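Side-chain contacts in cell wall surface anchor family protein (Streptococcus agalactiae serogroup V, PDB 3TW0), which probably serves as the adhesive tip pilin of Group B Streptococcus pili, contacting the host through a metal-binding von Willebrand factor A-type fold: residues A[351-356]-A[362-367]; A[43-48]-A[115-120]. The protein carries 2 engineered substitutions. One frame throughout, in Å; residues are numbered along the deposited sequence.

Contact 1: A[351-356]-A[362-367]; sequences NYCNVD and YDELNK. Engineered in segment 351-356: Cys353 (natural residue Thr).
Glu364 reaches from the helix into the angle between Asn351 and Cys353, and its chain can be followed atom by atom. CB lies alongside the amide end of Asn351, whose orientation in the model is uncertain; the amide and carboxylate planes are turned 31° against each other. CG sits between the backbone N and the carbonyl carbon (chi1 63°), and the chain then runs straight, with chi2 at -177°, carrying the carboxylate to the strand. There OE1 approaches CA of Asn351 to 3.3 Å, arriving from the side on which that carbon bears its hydrogen. The sulfur of Cys353, an engineered residue, lies over a face of the carboxylate: SG is 3.7 Å from CD of Glu364 and stands equally far from the two oxygens. A water between the two segments may add a polar link. It lies 2.7 Å from the backbone O of Asn351, to which it probably donates, and beside the carboxylate, although its separation from OE2 of Glu364 is too short to be trusted in detail. At the far end of the strand the backbone N of Asp356 donates to OD1 of Asn354 at 2.9 Å, forming an Asx turn. Through the engineered Cys353 the strand is also tied covalently to the helix, by a disulfide to Cys360. In the wider fold, strand 352-354 is an outermost strand of the parallel sheet and bonds to strand 319-324; Phe321 of that strand touches both Asn351 and Glu364, while Leu365 turns to helix 33-48.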
ATOM      1  N   ASN A 351     -14.685   0.094 -15.017  1.00 28.94           N
ATOM      2  CA  ASN A 351     -14.714   0.992 -13.866  1.00 27.49           C
ATOM      3  C   ASN A 351     -13.310   1.395 -13.438  1.00 26.16           C
ATOM      4  O   ASN A 351     -13.147   2.129 -12.473  1.00 26.08           O
ATOM      5  CB  ASN A 351     -15.530   0.415 -12.716  1.00 27.61           C
ATOM      6  CG  ASN A 351     -17.013   0.328 -13.048  1.00 30.22           C
ATOM      7  OD1 ASN A 351     -17.612   1.270 -13.587  1.00 31.93           O
ATOM      8  ND2 ASN A 351     -17.614  -0.795 -12.717  1.00 31.34           N
ATOM      9  N   TYR A 352     -12.307   0.885 -14.146  1.00 23.95           N
ATOM     10  CA  TYR A 352     -11.022   1.535 -14.202  1.00 22.79           C
ATOM     11  C   TYR A 352     -10.994   2.563 -15.360  1.00 22.45           C
ATOM     12  O   TYR A 352     -11.232   2.205 -16.495  1.00 22.62           O
ATOM     13  CB  TYR A 352      -9.848   0.548 -14.381  1.00 21.81           C
ATOM     14  CG  TYR A 352      -8.596   1.341 -14.716  1.00 21.27           C
ATOM     15  CD1 TYR A 352      -8.049   2.203 -13.771  1.00 20.50           C
ATOM     16  CD2 TYR A 352      -8.017   1.312 -16.000  1.00 17.95           C
ATOM     17  CE1 TYR A 352      -6.930   2.988 -14.048  1.00 20.06           C
ATOM     18  CE2 TYR A 352      -6.855   2.114 -16.291  1.00 21.04           C
ATOM     19  CZ  TYR A 352      -6.346   2.959 -15.295  1.00 19.51           C
ATOM     20  OH  TYR A 352      -5.245   3.768 -15.493  1.00 17.18           O
ATOM     21  N   CYS A 353     -10.693   3.828 -15.066  1.00 21.53           N
ATOM     22  CA  CYS A 353     -10.549   4.847 -16.103  1.00 21.13           C
ATOM     23  C   CYS A 353      -9.242   5.578 -15.857  1.00 21.13           C
ATOM     24  O   CYS A 353      -8.913   5.889 -14.701  1.00 20.50           O
ATOM     25  CB  CYS A 353     -11.711   5.862 -16.050  1.00 20.81           C
ATOM     26  SG  CYS A 353     -13.392   5.171 -16.093  1.00 24.06           S
ATOM     27  N   ASN A 354      -8.492   5.859 -16.926  1.00 20.81           N
ATOM     28  CA  ASN A 354      -7.457   6.874 -16.815  1.00 21.12           C
ATOM     29  C   ASN A 354      -8.166   8.181 -16.532  1.00 20.53           C
ATOM     30  O   ASN A 354      -9.317   8.385 -16.964  1.00 19.63           O
ATOM     31  CB  ASN A 354      -6.603   7.005 -18.076  1.00 21.99           C
ATOM     32  CG  ASN A 354      -5.266   7.694 -17.800  1.00 23.33           C
ATOM     33  OD1 ASN A 354      -5.186   8.940 -17.603  1.00 24.36           O
ATOM     34  ND2 ASN A 354      -4.203   6.881 -17.742  1.00 21.79           N
ATOM     35  N   VAL A 355      -7.516   9.033 -15.756  1.00 20.56           N
ATOM     36  CA  VAL A 355      -8.052  10.349 -15.453  1.00 20.57           C
ATOM     37  C   VAL A 355      -8.241  11.151 -16.750  1.00 21.68           C
ATOM     38  O   VAL A 355      -9.202  11.923 -16.881  1.00 21.62           O
ATOM     39  CB  VAL A 355      -7.168  11.097 -14.416  1.00 21.17           C
ATOM     40  CG1 VAL A 355      -5.813  11.496 -15.031  1.00 17.90           C
ATOM     41  CG2 VAL A 355      -7.924  12.325 -13.843  1.00 20.03           C
ATOM     42  N   ASP A 356      -7.364  10.918 -17.728  1.00 22.58           N
ATOM     43  CA  ASP A 356      -7.478  11.585 -19.027  1.00 23.94           C
ATOM     44  C   ASP A 356      -8.685  11.091 -19.810  1.00 24.03           C
ATOM     45  O   ASP A 356      -9.173  11.771 -20.733  1.00 24.42           O
ATOM     46  CB  ASP A 356      -6.203  11.426 -19.864  1.00 24.92           C
ATOM     47  CG  ASP A 356      -5.038  12.269 -19.328  1.00 27.21           C
ATOM     48  OD1 ASP A 356      -3.879  11.940 -19.693  1.00 30.75           O
ATOM     49  OD2 ASP A 356      -5.271  13.225 -18.543  1.00 25.97           O
ATOM     50  N   TYR A 362     -17.165  10.071 -16.848  1.00 24.89           N
ATOM     51  CA  TYR A 362     -18.543  10.538 -17.048  1.00 24.63           C
ATOM     52  C   TYR A 362     -19.507   9.359 -17.143  1.00 25.63           C
ATOM     53  O   TYR A 362     -20.526   9.321 -16.453  1.00 24.83           O
ATOM     54  CB  TYR A 362     -18.686  11.366 -18.344  1.00 24.67           C
ATOM     55  CG  TYR A 362     -20.010  12.076 -18.400  1.00 23.73           C
ATOM     56  CD1 TYR A 362     -20.153  13.345 -17.840  1.00 22.00           C
ATOM     57  CD2 TYR A 362     -21.145  11.458 -18.948  1.00 23.58           C
ATOM     58  CE1 TYR A 362     -21.358  13.991 -17.846  1.00 21.01           C
ATOM     59  CE2 TYR A 362     -22.373  12.103 -18.960  1.00 22.29           C
ATOM     60  CZ  TYR A 362     -22.468  13.365 -18.407  1.00 23.04           C
ATOM     61  OH  TYR A 362     -23.667  14.016 -18.370  1.00 24.78           O
ATOM     62  N   ASP A 363     -19.185   8.398 -18.009  1.00 26.36           N
ATOM     63  CA  ASP A 363     -20.098   7.282 -18.252  1.00 27.64           C
ATOM     64  C   ASP A 363     -20.422   6.484 -17.001  1.00 27.94           C
ATOM     65  O   ASP A 363     -21.594   6.181 -16.761  1.00 28.21           O
ATOM     66  CB  ASP A 363     -19.598   6.373 -19.368  1.00 28.26           C
ATOM     67  CG  ASP A 363     -19.850   6.962 -20.766  1.00 30.71           C
ATOM     68  OD1 ASP A 363     -20.639   7.929 -20.910  1.00 32.24           O
ATOM     69  OD2 ASP A 363     -19.245   6.445 -21.728  1.00 32.27           O
ATOM     70  N   GLU A 364     -19.414   6.192 -16.181  1.00 28.14           N
ATOM     71  CA  GLU A 364     -19.650   5.408 -14.970  1.00 28.80           C
ATOM     72  C   GLU A 364     -20.490   6.179 -13.918  1.00 29.59           C
ATOM     73  O   GLU A 364     -21.418   5.612 -13.327  1.00 29.20           O
ATOM     74  CB  GLU A 364     -18.327   4.857 -14.402  1.00 29.22           C
ATOM     75  CG  GLU A 364     -17.296   5.926 -13.941  1.00 28.16           C
ATOM     76  CD  GLU A 364     -15.962   5.326 -13.447  1.00 28.50           C
ATOM     77  OE1 GLU A 364     -15.775   4.082 -13.549  1.00 27.85           O
ATOM     78  OE2 GLU A 364     -15.090   6.104 -12.976  1.00 23.68           O
ATOM     79  N   LEU A 365     -20.190   7.472 -13.727  1.00 30.37           N
ATOM     80  CA  LEU A 365     -20.845   8.299 -12.711  1.00 31.21           C
ATOM     81  C   LEU A 365     -22.276   8.671 -13.075  1.00 33.18           C
ATOM     82  O   LEU A 365     -23.121   8.883 -12.190  1.00 32.66           O
ATOM     83  CB  LEU A 365     -20.063   9.593 -12.480  1.00 31.18           C
ATOM     84  CG  LEU A 365     -18.724   9.488 -11.747  1.00 30.20           C
ATOM     85  CD1 LEU A 365     -17.969  10.781 -11.841  1.00 28.74           C
ATOM     86  CD2 LEU A 365     -18.931   9.088 -10.280  1.00 30.36           C
ATOM     87  N   ASN A 366     -22.538   8.745 -14.378  1.00 34.86           N
ATOM     88  CA  ASN A 366     -23.837   9.167 -14.913  1.00 37.00           C
ATOM     89  C   ASN A 366     -25.063   8.486 -14.296  1.00 38.18           C
ATOM     90  O   ASN A 366     -26.045   9.161 -13.996  1.00 38.75           O
ATOM     91  CB  ASN A 366     -23.846   9.048 -16.445  1.00 36.91           C
ATOM     92  CG  ASN A 366     -25.116   9.623 -17.078  1.00 37.22           C
ATOM     93  OD1 ASN A 366     -25.525  10.765 -16.804  1.00 35.36           O
ATOM     94  ND2 ASN A 366     -25.735   8.825 -17.940  1.00 35.53           N
ATOM     95  N   LYS A 367     -24.992   7.163 -14.118  1.00 40.23           N
ATOM     96  CA  LYS A 367     -25.974   6.365 -13.352  1.00 41.91           C
ATOM     97  C   LYS A 367     -26.555   7.062 -12.097  1.00 42.73           C
ATOM     98  O   LYS A 367     -27.770   7.024 -11.860  1.00 42.97           O
ATOM     99  CB  LYS A 367     -25.334   5.028 -12.947  1.00 41.94           C
ATOM    100  CG  LYS A 367     -25.952   4.346 -11.719  1.00 43.87           C
ATOM    101  CD  LYS A 367     -24.918   3.521 -10.932  1.00 46.00           C
ATOM    102  CE  LYS A 367     -24.802   2.080 -11.428  1.00 45.86           C
ATOM    103  NZ  LYS A 367     -23.537   1.441 -10.984  1.00 46.02           N
TER
HETATM  104  O   HOH W   1     -13.051   4.815 -12.694  1.00 23.40           O

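Contact 2: A[43-48]-A[115-120]; sequences KLIDKI and NEVNIL
Ile45 meets Val117 and Leu120 with no flat group between them: neither a ring, an amide nor a carboxylate takes part, and the interface is aliphatic throughout. The side chain of Tyr107, on strand 107-108, touches Leu120. Ile45 works as a fork. Its CG2 methyl, anti to the backbone N, passes alongside Val117 and comes within 3.8 Å of Val117 CG1, the two side chains sliding by in opposite senses. The other branch goes to Leu120, where the chains meet end to end: CD1 of Ile45 is 3.6 Å from CD2 of Leu120, and that same leucine methyl also rests 3.9 Å from CG1 of the isoleucine. The bent outer torsion, chi2 -67°, turns CD1 toward the leucine methyl. The helices thus engage through one residue of the first and two, a turn apart, of the second, with the CA atoms of Ile45 and Val117 8.1 Å from each other. In the von Willebrand factor A fold, helices flank a central parallel sheet, and here helices 33-48 and 114-122 lie side by side near its edge strand 55-61. Val56 of that strand touches both Ile45 and Leu120, while Leu58 adds to the packing around Leu120 and Val15 of strand 11-18 to that around Ile45. Toward the surface the chemistry changes: Asp46, on the exposed side of the first helix, forms a salt bridge with Lys121, which belongs to the second helix.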
ATOM      1  N   LYS A  43     -13.334  17.566  -7.669  1.00 23.60           N
ATOM      2  CA  LYS A  43     -14.415  17.511  -8.670  1.00 24.66           C
ATOM      3  C   LYS A  43     -15.426  16.445  -8.296  1.00 24.27           C
ATOM      4  O   LYS A  43     -16.631  16.627  -8.466  1.00 24.61           O
ATOM      5  CB  LYS A  43     -13.870  17.232 -10.078  1.00 24.64           C
ATOM      6  CG  LYS A  43     -13.777  18.448 -11.010  1.00 29.15           C
ATOM      7  CD  LYS A  43     -12.321  18.904 -11.275  1.00 34.33           C
ATOM      8  CE  LYS A  43     -11.546  17.937 -12.197  1.00 36.02           C
ATOM      9  NZ  LYS A  43     -12.373  17.413 -13.317  1.00 38.46           N
ATOM     10  N   LEU A  44     -14.942  15.334  -7.763  1.00 23.76           N
ATOM     11  CA  LEU A  44     -15.857  14.262  -7.384  1.00 23.87           C
ATOM     12  C   LEU A  44     -16.734  14.679  -6.193  1.00 23.71           C
ATOM     13  O   LEU A  44     -17.963  14.551  -6.231  1.00 22.99           O
ATOM     14  CB  LEU A  44     -15.111  12.953  -7.156  1.00 24.00           C
ATOM     15  CG  LEU A  44     -16.080  11.844  -6.784  1.00 25.88           C
ATOM     16  CD1 LEU A  44     -16.832  11.264  -7.983  1.00 25.41           C
ATOM     17  CD2 LEU A  44     -15.323  10.811  -6.105  1.00 27.48           C
ATOM     18  N   ILE A  45     -16.101  15.223  -5.162  1.00 23.10           N
ATOM     19  CA  ILE A  45     -16.824  15.723  -4.010  1.00 23.42           C
ATOM     20  C   ILE A  45     -17.917  16.709  -4.445  1.00 24.37           C
ATOM     21  O   ILE A  45     -19.074  16.533  -4.060  1.00 25.08           O
ATOM     22  CB  ILE A  45     -15.875  16.382  -2.951  1.00 22.32           C
ATOM     23  CG1 ILE A  45     -14.816  15.382  -2.416  1.00 20.67           C
ATOM     24  CG2 ILE A  45     -16.686  16.978  -1.806  1.00 22.92           C
ATOM     25  CD1 ILE A  45     -15.352  14.201  -1.574  1.00 20.29           C
ATOM     26  N   ASP A  46     -17.566  17.715  -5.246  1.00 26.24           N
ATOM     27  CA  ASP A  46     -18.556  18.724  -5.673  1.00 28.42           C
ATOM     28  C   ASP A  46     -19.696  18.048  -6.424  1.00 29.57           C
ATOM     29  O   ASP A  46     -20.866  18.386  -6.216  1.00 29.88           O
ATOM     30  CB  ASP A  46     -17.943  19.816  -6.555  1.00 27.94           C
ATOM     31  CG  ASP A  46     -16.986  20.716  -5.800  1.00 29.54           C
ATOM     32  OD1 ASP A  46     -17.069  20.790  -4.546  1.00 29.08           O
ATOM     33  OD2 ASP A  46     -16.133  21.350  -6.464  1.00 30.93           O
ATOM     34  N   LYS A  47     -19.352  17.090  -7.280  1.00 31.11           N
ATOM     35  CA  LYS A  47     -20.373  16.403  -8.066  1.00 32.75           C
ATOM     36  C   LYS A  47     -21.327  15.624  -7.162  1.00 33.20           C
ATOM     37  O   LYS A  47     -22.539  15.829  -7.237  1.00 33.84           O
ATOM     38  CB  LYS A  47     -19.777  15.520  -9.173  1.00 33.20           C
ATOM     39  CG  LYS A  47     -20.873  15.017 -10.151  1.00 36.33           C
ATOM     40  CD  LYS A  47     -20.403  13.930 -11.122  1.00 40.74           C
ATOM     41  CE  LYS A  47     -20.124  14.515 -12.507  1.00 43.42           C
ATOM     42  NZ  LYS A  47     -20.461  13.557 -13.606  1.00 43.49           N
ATOM     43  N   ILE A  48     -20.787  14.765  -6.295  1.00 33.03           N
ATOM     44  CA  ILE A  48     -21.612  13.967  -5.373  1.00 33.20           C
ATOM     45  C   ILE A  48     -22.510  14.810  -4.465  1.00 33.14           C
ATOM     46  O   ILE A  48     -23.703  14.519  -4.318  1.00 32.57           O
ATOM     47  CB  ILE A  48     -20.753  13.013  -4.500  1.00 33.08           C
ATOM     48  CG1 ILE A  48     -19.896  12.129  -5.393  1.00 33.86           C
ATOM     49  CG2 ILE A  48     -21.636  12.132  -3.577  1.00 32.29           C
ATOM     50  CD1 ILE A  48     -18.669  11.628  -4.697  1.00 37.19           C
ATOM     51  N   ASN A 115     -20.677  22.368   5.984  1.00 25.26           N
ATOM     52  CA  ASN A 115     -19.458  22.836   6.648  1.00 25.31           C
ATOM     53  C   ASN A 115     -18.425  21.719   6.811  1.00 25.16           C
ATOM     54  O   ASN A 115     -17.223  21.947   6.659  1.00 25.42           O
ATOM     55  CB  ASN A 115     -19.761  23.485   8.005  1.00 24.82           C
ATOM     56  CG  ASN A 115     -20.720  24.672   7.900  1.00 25.62           C
ATOM     57  OD1 ASN A 115     -21.843  24.608   8.389  1.00 25.70           O
ATOM     58  ND2 ASN A 115     -20.276  25.754   7.269  1.00 22.64           N
ATOM     59  N   GLU A 116     -18.898  20.525   7.136  1.00 25.88           N
ATOM     60  CA  GLU A 116     -18.058  19.319   7.174  1.00 26.68           C
ATOM     61  C   GLU A 116     -17.489  18.973   5.804  1.00 25.99           C
ATOM     62  O   GLU A 116     -16.328  18.599   5.693  1.00 26.68           O
ATOM     63  CB  GLU A 116     -18.819  18.147   7.782  1.00 25.85           C
ATOM     64  CG  GLU A 116     -19.125  18.410   9.262  1.00 28.82           C
ATOM     65  CD  GLU A 116     -19.636  17.197  10.055  1.00 31.62           C
ATOM     66  OE1 GLU A 116     -20.289  16.311   9.498  1.00 32.80           O
ATOM     67  OE2 GLU A 116     -19.369  17.139  11.271  1.00 37.01           O
ATOM     68  N   VAL A 117     -18.290  19.133   4.760  1.00 25.93           N
ATOM     69  CA  VAL A 117     -17.800  18.919   3.395  1.00 25.27           C
ATOM     70  C   VAL A 117     -16.601  19.841   3.143  1.00 25.08           C
ATOM     71  O   VAL A 117     -15.569  19.387   2.640  1.00 24.94           O
ATOM     72  CB  VAL A 117     -18.923  19.118   2.355  1.00 25.47           C
ATOM     73  CG1 VAL A 117     -18.400  18.979   0.912  1.00 25.01           C
ATOM     74  CG2 VAL A 117     -20.014  18.108   2.607  1.00 24.96           C
ATOM     75  N   ASN A 118     -16.741  21.117   3.528  1.00 24.73           N
ATOM     76  CA  ASN A 118     -15.675  22.113   3.454  1.00 24.44           C
ATOM     77  C   ASN A 118     -14.406  21.705   4.211  1.00 23.23           C
ATOM     78  O   ASN A 118     -13.300  21.987   3.765  1.00 23.74           O
ATOM     79  CB  ASN A 118     -16.133  23.443   4.062  1.00 24.98           C
ATOM     80  CG  ASN A 118     -17.093  24.225   3.176  1.00 26.37           C
ATOM     81  OD1 ASN A 118     -17.208  23.987   1.971  1.00 29.88           O
ATOM     82  ND2 ASN A 118     -17.785  25.181   3.785  1.00 27.25           N
ATOM     83  N   ILE A 119     -14.567  21.099   5.382  1.00 22.25           N
ATOM     84  CA  ILE A 119     -13.410  20.589   6.129  1.00 21.17           C
ATOM     85  C   ILE A 119     -12.719  19.495   5.311  1.00 20.63           C
ATOM     86  O   ILE A 119     -11.494  19.530   5.132  1.00 20.34           O
ATOM     87  CB  ILE A 119     -13.797  20.004   7.485  1.00 21.06           C
ATOM     88  CG1 ILE A 119     -14.350  21.097   8.389  1.00 20.55           C
ATOM     89  CG2 ILE A 119     -12.594  19.391   8.149  1.00 19.67           C
ATOM     90  CD1 ILE A 119     -15.194  20.554   9.508  1.00 21.54           C
ATOM     91  N   LEU A 120     -13.509  18.540   4.821  1.00 19.90           N
ATOM     92  CA  LEU A 120     -12.981  17.464   3.944  1.00 19.25           C
ATOM     93  C   LEU A 120     -12.141  18.040   2.797  1.00 19.26           C
ATOM     94  O   LEU A 120     -10.958  17.708   2.647  1.00 19.25           O
ATOM     95  CB  LEU A 120     -14.135  16.588   3.441  1.00 19.02           C
ATOM     96  CG  LEU A 120     -13.858  15.315   2.656  1.00 18.39           C
ATOM     97  CD1 LEU A 120     -15.053  14.377   2.774  1.00 17.72           C
ATOM     98  CD2 LEU A 120     -13.542  15.663   1.222  1.00 15.07           C
TER

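Overall arrangement
From the N terminus, strand 11-18 leads to helix 33-48, whose last turns supply the first half of contact 2. The chain then builds strand 55-61 and the strands after it before helix 114-122 closes that long excursion. Contact 1 comes much later and closes a short one, where helix 358-366 folds back beside strand 352-354, so the two are in series, neither nested nor crossed. Their centres lie about 19 Å apart. Helix 33-48 bridges them: CD1 of Leu44 packs 3.8 Å from CD2 of Leu365, and Lys47 touches the same leucine. Helix 33-48 thus lies between the C-terminal helix and helix 114-122, linking early and late parts of the fold.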